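Local coordinates for methanol--corrinoid protein (Methanosarcina barkeri, PDB 2I2X), which carries the methyl group of methanol on a corrinoid cofactor, accepting it with the help of MtaB and handing it on to coenzyme M through MtaA, at residues Thr122-Gly133 with Gly151-Pro162. Numbering follows the deposited sequence.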
ATOM      1  N   THR B 122     -16.098  29.647  35.312  1.00 84.82           N
ATOM      2  CA  THR B 122     -15.493  29.183  34.052  1.00 83.45           C
ATOM      3  C   THR B 122     -16.278  29.667  32.831  1.00 82.41           C
ATOM      4  O   THR B 122     -17.365  30.229  32.970  1.00 82.43           O
ATOM      5  CB  THR B 122     -15.375  27.643  34.002  1.00 83.44           C
ATOM      6  OG1 THR B 122     -16.677  27.051  34.103  1.00 83.41           O
ATOM      7  CG2 THR B 122     -14.491  27.133  35.132  1.00 83.47           C
ATOM      8  N   LYS B 123     -15.732  29.429  31.639  1.00 81.00           N
ATOM      9  CA  LYS B 123     -16.314  29.948  30.395  1.00 79.69           C
ATOM     10  C   LYS B 123     -17.439  29.078  29.817  1.00 78.48           C
ATOM     11  O   LYS B 123     -17.896  29.307  28.695  1.00 78.34           O
ATOM     12  CB  LYS B 123     -15.220  30.179  29.343  1.00 79.75           C
ATOM     13  CG  LYS B 123     -13.976  30.865  29.895  1.00 80.22           C
ATOM     14  CD  LYS B 123     -13.435  31.919  28.949  1.00 81.12           C
ATOM     15  CE  LYS B 123     -12.491  31.342  27.909  1.00 81.60           C
ATOM     16  NZ  LYS B 123     -13.212  30.791  26.730  1.00 82.27           N
ATOM     17  N   GLY B 124     -17.890  28.102  30.603  1.00 77.13           N
ATOM     18  CA  GLY B 124     -18.878  27.112  30.167  1.00 75.13           C
ATOM     19  C   GLY B 124     -18.429  25.720  30.569  1.00 73.72           C
ATOM     20  O   GLY B 124     -17.328  25.551  31.105  1.00 73.90           O
ATOM     21  N   THR B 125     -19.278  24.724  30.323  1.00 71.99           N
ATOM     22  CA  THR B 125     -18.942  23.323  30.616  1.00 70.05           C
ATOM     23  C   THR B 125     -18.794  22.506  29.326  1.00 68.60           C
ATOM     24  O   THR B 125     -19.609  22.635  28.406  1.00 68.55           O
ATOM     25  CB  THR B 125     -19.971  22.671  31.604  1.00 70.14           C
ATOM     26  OG1 THR B 125     -19.734  23.163  32.926  1.00 69.86           O
ATOM     27  CG2 THR B 125     -19.839  21.156  31.649  1.00 69.84           C
ATOM     28  N   VAL B 126     -17.732  21.699  29.257  1.00 66.45           N
ATOM     29  CA  VAL B 126     -17.579  20.686  28.202  1.00 64.26           C
ATOM     30  C   VAL B 126     -17.586  19.283  28.819  1.00 62.65           C
ATOM     31  O   VAL B 126     -16.952  19.042  29.855  1.00 62.38           O
ATOM     32  CB  VAL B 126     -16.290  20.876  27.364  1.00 64.37           C
ATOM     33  CG1 VAL B 126     -16.295  19.940  26.175  1.00 64.34           C
ATOM     34  CG2 VAL B 126     -16.158  22.307  26.878  1.00 64.00           C
ATOM     35  N   VAL B 127     -18.340  18.381  28.193  1.00 60.52           N
ATOM     36  CA  VAL B 127     -18.310  16.957  28.516  1.00 58.24           C
ATOM     37  C   VAL B 127     -17.419  16.293  27.465  1.00 57.00           C
ATOM     38  O   VAL B 127     -17.535  16.589  26.264  1.00 56.70           O
ATOM     39  CB  VAL B 127     -19.732  16.322  28.503  1.00 58.20           C
ATOM     40  CG1 VAL B 127     -19.680  14.815  28.735  1.00 57.35           C
ATOM     41  CG2 VAL B 127     -20.600  16.960  29.546  1.00 57.78           C
ATOM     42  N   CYS B 128     -16.532  15.409  27.927  1.00 55.14           N
ATOM     43  CA  CYS B 128     -15.629  14.652  27.058  1.00 53.07           C
ATOM     44  C   CYS B 128     -15.746  13.155  27.275  1.00 51.70           C
ATOM     45  O   CYS B 128     -15.795  12.681  28.412  1.00 51.47           O
ATOM     46  CB  CYS B 128     -14.193  15.082  27.302  1.00 53.15           C
ATOM     47  SG  CYS B 128     -13.948  16.822  27.006  1.00 53.13           S
ATOM     48  N   HIS B 129     -15.785  12.410  26.177  1.00 49.92           N
ATOM     49  CA  HIS B 129     -15.830  10.959  26.262  1.00 48.37           C
ATOM     50  C   HIS B 129     -15.076  10.300  25.118  1.00 47.40           C
ATOM     51  O   HIS B 129     -14.804  10.927  24.098  1.00 47.50           O
ATOM     52  CB  HIS B 129     -17.287  10.457  26.316  1.00 48.02           C
ATOM     53  CG  HIS B 129     -17.953  10.358  24.974  1.00 47.45           C
ATOM     54  ND1 HIS B 129     -18.186  11.459  24.169  1.00 46.10           N
ATOM     55  CD2 HIS B 129     -18.441   9.287  24.302  1.00 45.13           C
ATOM     56  CE1 HIS B 129     -18.787  11.065  23.060  1.00 45.29           C
ATOM     57  NE2 HIS B 129     -18.949   9.754  23.115  1.00 44.98           N
ATOM     58  N   VAL B 130     -14.738   9.035  25.324  1.00 46.22           N
ATOM     59  CA  VAL B 130     -14.247   8.156  24.285  1.00 45.57           C
ATOM     60  C   VAL B 130     -15.414   7.241  23.907  1.00 45.52           C
ATOM     61  O   VAL B 130     -16.191   6.826  24.774  1.00 45.17           O
ATOM     62  CB  VAL B 130     -13.033   7.331  24.782  1.00 45.02           C
ATOM     63  CG1 VAL B 130     -12.532   6.403  23.713  1.00 45.19           C
ATOM     64  CG2 VAL B 130     -11.925   8.240  25.194  1.00 44.45           C
ATOM     65  N   ALA B 131     -15.542   6.955  22.612  1.00 45.44           N
ATOM     66  CA  ALA B 131     -16.600   6.084  22.074  1.00 45.62           C
ATOM     67  C   ALA B 131     -16.718   4.753  22.815  1.00 45.77           C
ATOM     68  O   ALA B 131     -15.729   4.233  23.330  1.00 45.69           O
ATOM     69  CB  ALA B 131     -16.346   5.831  20.595  1.00 45.35           C
ATOM     70  N   GLU B 132     -17.913   4.178  22.868  1.00 46.07           N
ATOM     71  CA  GLU B 132     -18.010   2.865  23.510  1.00 46.70           C
ATOM     72  C   GLU B 132     -17.360   1.807  22.635  1.00 46.03           C
ATOM     73  O   GLU B 132     -17.419   1.881  21.402  1.00 45.82           O
ATOM     74  CB  GLU B 132     -19.444   2.492  23.962  1.00 47.04           C
ATOM     75  CG  GLU B 132     -20.347   1.812  22.934  1.00 48.93           C
ATOM     76  CD  GLU B 132     -21.719   1.407  23.506  1.00 50.04           C
ATOM     77  OE1 GLU B 132     -21.796   0.395  24.257  1.00 46.98           O
ATOM     78  OE2 GLU B 132     -22.714   2.109  23.176  1.00 50.74           O
ATOM     79  N   GLY B 133     -16.718   0.853  23.304  1.00 45.94           N
ATOM     80  CA  GLY B 133     -15.852  -0.152  22.679  1.00 45.41           C
ATOM     81  C   GLY B 133     -14.400   0.295  22.567  1.00 45.11           C
ATOM     82  O   GLY B 133     -13.529  -0.493  22.219  1.00 45.31           O
ATOM     83  N   GLY B 151      -9.490  27.734  29.915  1.00 70.35           N
ATOM     84  CA  GLY B 151     -10.451  28.320  30.850  1.00 70.41           C
ATOM     85  C   GLY B 151     -11.807  27.648  30.967  1.00 70.47           C
ATOM     86  O   GLY B 151     -12.732  28.214  31.562  1.00 70.64           O
ATOM     87  N   TYR B 152     -11.936  26.448  30.402  1.00 70.21           N
ATOM     88  CA  TYR B 152     -13.196  25.710  30.459  1.00 69.71           C
ATOM     89  C   TYR B 152     -13.172  24.644  31.548  1.00 69.35           C
ATOM     90  O   TYR B 152     -12.107  24.228  32.021  1.00 69.36           O
ATOM     91  CB  TYR B 152     -13.516  25.058  29.117  1.00 69.92           C
ATOM     92  CG  TYR B 152     -13.663  25.997  27.926  1.00 70.44           C
ATOM     93  CD1 TYR B 152     -12.544  26.558  27.308  1.00 70.48           C
ATOM     94  CD2 TYR B 152     -14.923  26.278  27.385  1.00 70.76           C
ATOM     95  CE1 TYR B 152     -12.676  27.400  26.199  1.00 70.96           C
ATOM     96  CE2 TYR B 152     -15.065  27.115  26.277  1.00 70.83           C
ATOM     97  CZ  TYR B 152     -13.936  27.671  25.689  1.00 70.79           C
ATOM     98  OH  TYR B 152     -14.067  28.502  24.599  1.00 69.88           O
ATOM     99  N   ASN B 153     -14.367  24.216  31.940  1.00 68.76           N
ATOM    100  CA  ASN B 153     -14.556  23.211  32.972  1.00 68.22           C
ATOM    101  C   ASN B 153     -14.977  21.888  32.324  1.00 67.75           C
ATOM    102  O   ASN B 153     -15.898  21.854  31.494  1.00 67.57           O
ATOM    103  CB  ASN B 153     -15.599  23.709  33.978  1.00 68.24           C
ATOM    104  CG  ASN B 153     -15.985  22.657  35.003  1.00 68.36           C
ATOM    105  OD1 ASN B 153     -17.030  22.020  34.877  1.00 68.04           O
ATOM    106  ND2 ASN B 153     -15.153  22.480  36.030  1.00 68.11           N
ATOM    107  N   VAL B 154     -14.296  20.805  32.693  1.00 67.02           N
ATOM    108  CA  VAL B 154     -14.477  19.526  31.996  1.00 66.19           C
ATOM    109  C   VAL B 154     -14.799  18.363  32.918  1.00 65.63           C
ATOM    110  O   VAL B 154     -13.972  17.938  33.733  1.00 65.57           O
ATOM    111  CB  VAL B 154     -13.242  19.162  31.105  1.00 66.35           C
ATOM    112  CG1 VAL B 154     -13.310  17.713  30.619  1.00 65.59           C
ATOM    113  CG2 VAL B 154     -13.129  20.119  29.923  1.00 65.94           C
ATOM    114  N   VAL B 155     -16.017  17.856  32.777  1.00 64.80           N
ATOM    115  CA  VAL B 155     -16.367  16.574  33.355  1.00 64.11           C
ATOM    116  C   VAL B 155     -15.865  15.525  32.367  1.00 63.30           C
ATOM    117  O   VAL B 155     -16.281  15.504  31.208  1.00 63.21           O
ATOM    118  CB  VAL B 155     -17.906  16.468  33.711  1.00 64.23           C
ATOM    119  CG1 VAL B 155     -18.764  17.220  32.714  1.00 64.60           C
ATOM    120  CG2 VAL B 155     -18.375  15.018  33.858  1.00 63.98           C
ATOM    121  N   ASP B 156     -14.922  14.706  32.831  1.00 62.44           N
ATOM    122  CA  ASP B 156     -14.267  13.675  32.019  1.00 61.42           C
ATOM    123  C   ASP B 156     -14.952  12.319  32.218  1.00 60.84           C
ATOM    124  O   ASP B 156     -14.732  11.649  33.222  1.00 60.41           O
ATOM    125  CB  ASP B 156     -12.774  13.612  32.393  1.00 61.41           C
ATOM    126  CG  ASP B 156     -11.962  12.630  31.535  1.00 61.00           C
ATOM    127  OD1 ASP B 156     -12.541  11.804  30.793  1.00 60.43           O
ATOM    128  OD2 ASP B 156     -10.715  12.685  31.626  1.00 59.53           O
ATOM    129  N   LEU B 157     -15.764  11.923  31.244  1.00 60.47           N
ATOM    130  CA  LEU B 157     -16.545  10.686  31.313  1.00 60.50           C
ATOM    131  C   LEU B 157     -15.773   9.370  31.169  1.00 60.36           C
ATOM    132  O   LEU B 157     -16.339   8.303  31.390  1.00 60.33           O
ATOM    133  CB  LEU B 157     -17.683  10.718  30.285  1.00 60.82           C
ATOM    134  CG  LEU B 157     -19.103  11.157  30.678  1.00 61.30           C
ATOM    135  CD1 LEU B 157     -19.752  10.137  31.606  1.00 63.40           C
ATOM    136  CD2 LEU B 157     -19.133  12.521  31.315  1.00 61.50           C
ATOM    137  N   GLY B 158     -14.496   9.436  30.790  1.00 60.31           N
ATOM    138  CA  GLY B 158     -13.640   8.247  30.742  1.00 60.22           C
ATOM    139  C   GLY B 158     -13.652   7.495  29.421  1.00 60.39           C
ATOM    140  O   GLY B 158     -13.919   8.078  28.371  1.00 60.15           O
ATOM    141  N   ARG B 159     -13.392   6.189  29.492  1.00 60.41           N
ATOM    142  CA  ARG B 159     -13.131   5.356  28.320  1.00 60.66           C
ATOM    143  C   ARG B 159     -14.367   4.865  27.593  1.00 61.28           C
ATOM    144  O   ARG B 159     -14.940   5.548  26.762  1.00 61.94           O
ATOM    145  CB  ARG B 159     -12.331   4.106  28.713  1.00 60.53           C
ATOM    146  CG  ARG B 159     -10.902   4.319  29.115  1.00 59.75           C
ATOM    147  CD  ARG B 159     -10.546   3.332  30.202  1.00 59.18           C
ATOM    148  NE  ARG B 159      -9.754   2.201  29.734  1.00 59.10           N
ATOM    149  CZ  ARG B 159      -9.464   1.136  30.475  1.00 59.59           C
ATOM    150  NH1 ARG B 159      -9.915   1.030  31.718  1.00 61.29           N
ATOM    151  NH2 ARG B 159      -8.729   0.168  29.975  1.00 59.68           N
ATOM    152  N   ASP B 160     -14.746   3.641  27.918  1.00 61.72           N
ATOM    153  CA  ASP B 160     -15.647   2.816  27.141  1.00 61.99           C
ATOM    154  C   ASP B 160     -17.095   3.238  27.422  1.00 62.30           C
ATOM    155  O   ASP B 160     -17.842   2.503  28.068  1.00 62.45           O
ATOM    156  CB  ASP B 160     -15.349   1.369  27.574  1.00 61.87           C
ATOM    157  CG  ASP B 160     -16.240   0.344  26.936  1.00 61.78           C
ATOM    158  OD1 ASP B 160     -16.255  -0.782  27.471  1.00 62.80           O
ATOM    159  OD2 ASP B 160     -16.910   0.637  25.928  1.00 60.90           O
ATOM    160  N   VAL B 161     -17.482   4.414  26.913  1.00 62.66           N
ATOM    161  CA  VAL B 161     -18.681   5.157  27.391  1.00 63.06           C
ATOM    162  C   VAL B 161     -19.952   4.970  26.531  1.00 63.63           C
ATOM    163  O   VAL B 161     -19.985   5.393  25.375  1.00 63.40           O
ATOM    164  CB  VAL B 161     -18.369   6.681  27.592  1.00 63.01           C
ATOM    165  CG1 VAL B 161     -19.578   7.425  28.136  1.00 62.53           C
ATOM    166  CG2 VAL B 161     -17.185   6.881  28.530  1.00 62.43           C
ATOM    167  N   PRO B 162     -21.012   4.366  27.119  1.00 64.27           N
ATOM    168  CA  PRO B 162     -22.182   3.756  26.441  1.00 64.72           C
ATOM    169  C   PRO B 162     -23.292   4.614  25.798  1.00 65.17           C
ATOM    170  O   PRO B 162     -24.257   4.042  25.292  1.00 65.23           O
ATOM    171  CB  PRO B 162     -22.794   2.851  27.535  1.00 64.60           C
ATOM    172  CG  PRO B 162     -21.823   2.875  28.687  1.00 64.38           C
ATOM    173  CD  PRO B 162     -21.098   4.179  28.574  1.00 64.38           C
TER
HETATM  174  O   HOH W   1     -20.399   5.969  23.039  1.00 30.52           O
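Val-127 touches the neighbouring strand with both methyls: CG2 lies alongside Val-155 CG1 at 3.7 Å, while CG1, held anti to the backbone N (chi1 176°), reaches Leu-157 CD2. On the face bearing Val-126 and Cys-128, the thiol SG rests 3.8 Å from Val-154 CG1, and Val-154 CG2 abuts Val-126 CB. Backbone hydrogen bonds of a parallel pair join the strands, among them Val-126 N to Asn-153 O (2.9 Å) and Leu-157 N to Cys-128 O (2.9 Å). Where the strands begin, Lys-123 CB sits over one face of the Tyr-152 ring near its rim, and the phenol OH is hydrogen-bonded to Asp-239.

Strands 125-130 and 153-158, linked through helix 138-149, form the first beta-alpha-beta unit of the Rossmann-like B12-binding domain; 153-158 is an edge strand of the sheet within this chain and 125-130 pairs on its other flank with 177-181. Leu-147 of the connecting helix packs on Cys-128 and Val-154, whereas helix 164-173 meets Val-155 and Leu-157 on the opposite face.

Beyond the strands, Asp-160 OD2 accepts the backbone N of Gly-133 at 2.6 Å, from above the carboxylate plane and almost straight at hydrogen (174°). With an alanine in place of Asp-160, the Gly-133 N-H would probably lose this acceptor and its loop be freer to shift. Gly-133 O in turn bonds the corrinoid, while the Val-130 side chain lies about 5 Å from that of His-136, the axial cobalt ligand. Back along the chain, Asp-156 OD1 takes the N-H of Gly-158 (3.1 Å) in an Asx turn, and the following Arg-159 forms a salt bridge with Glu-131 of the neighbouring methyltransferase chain.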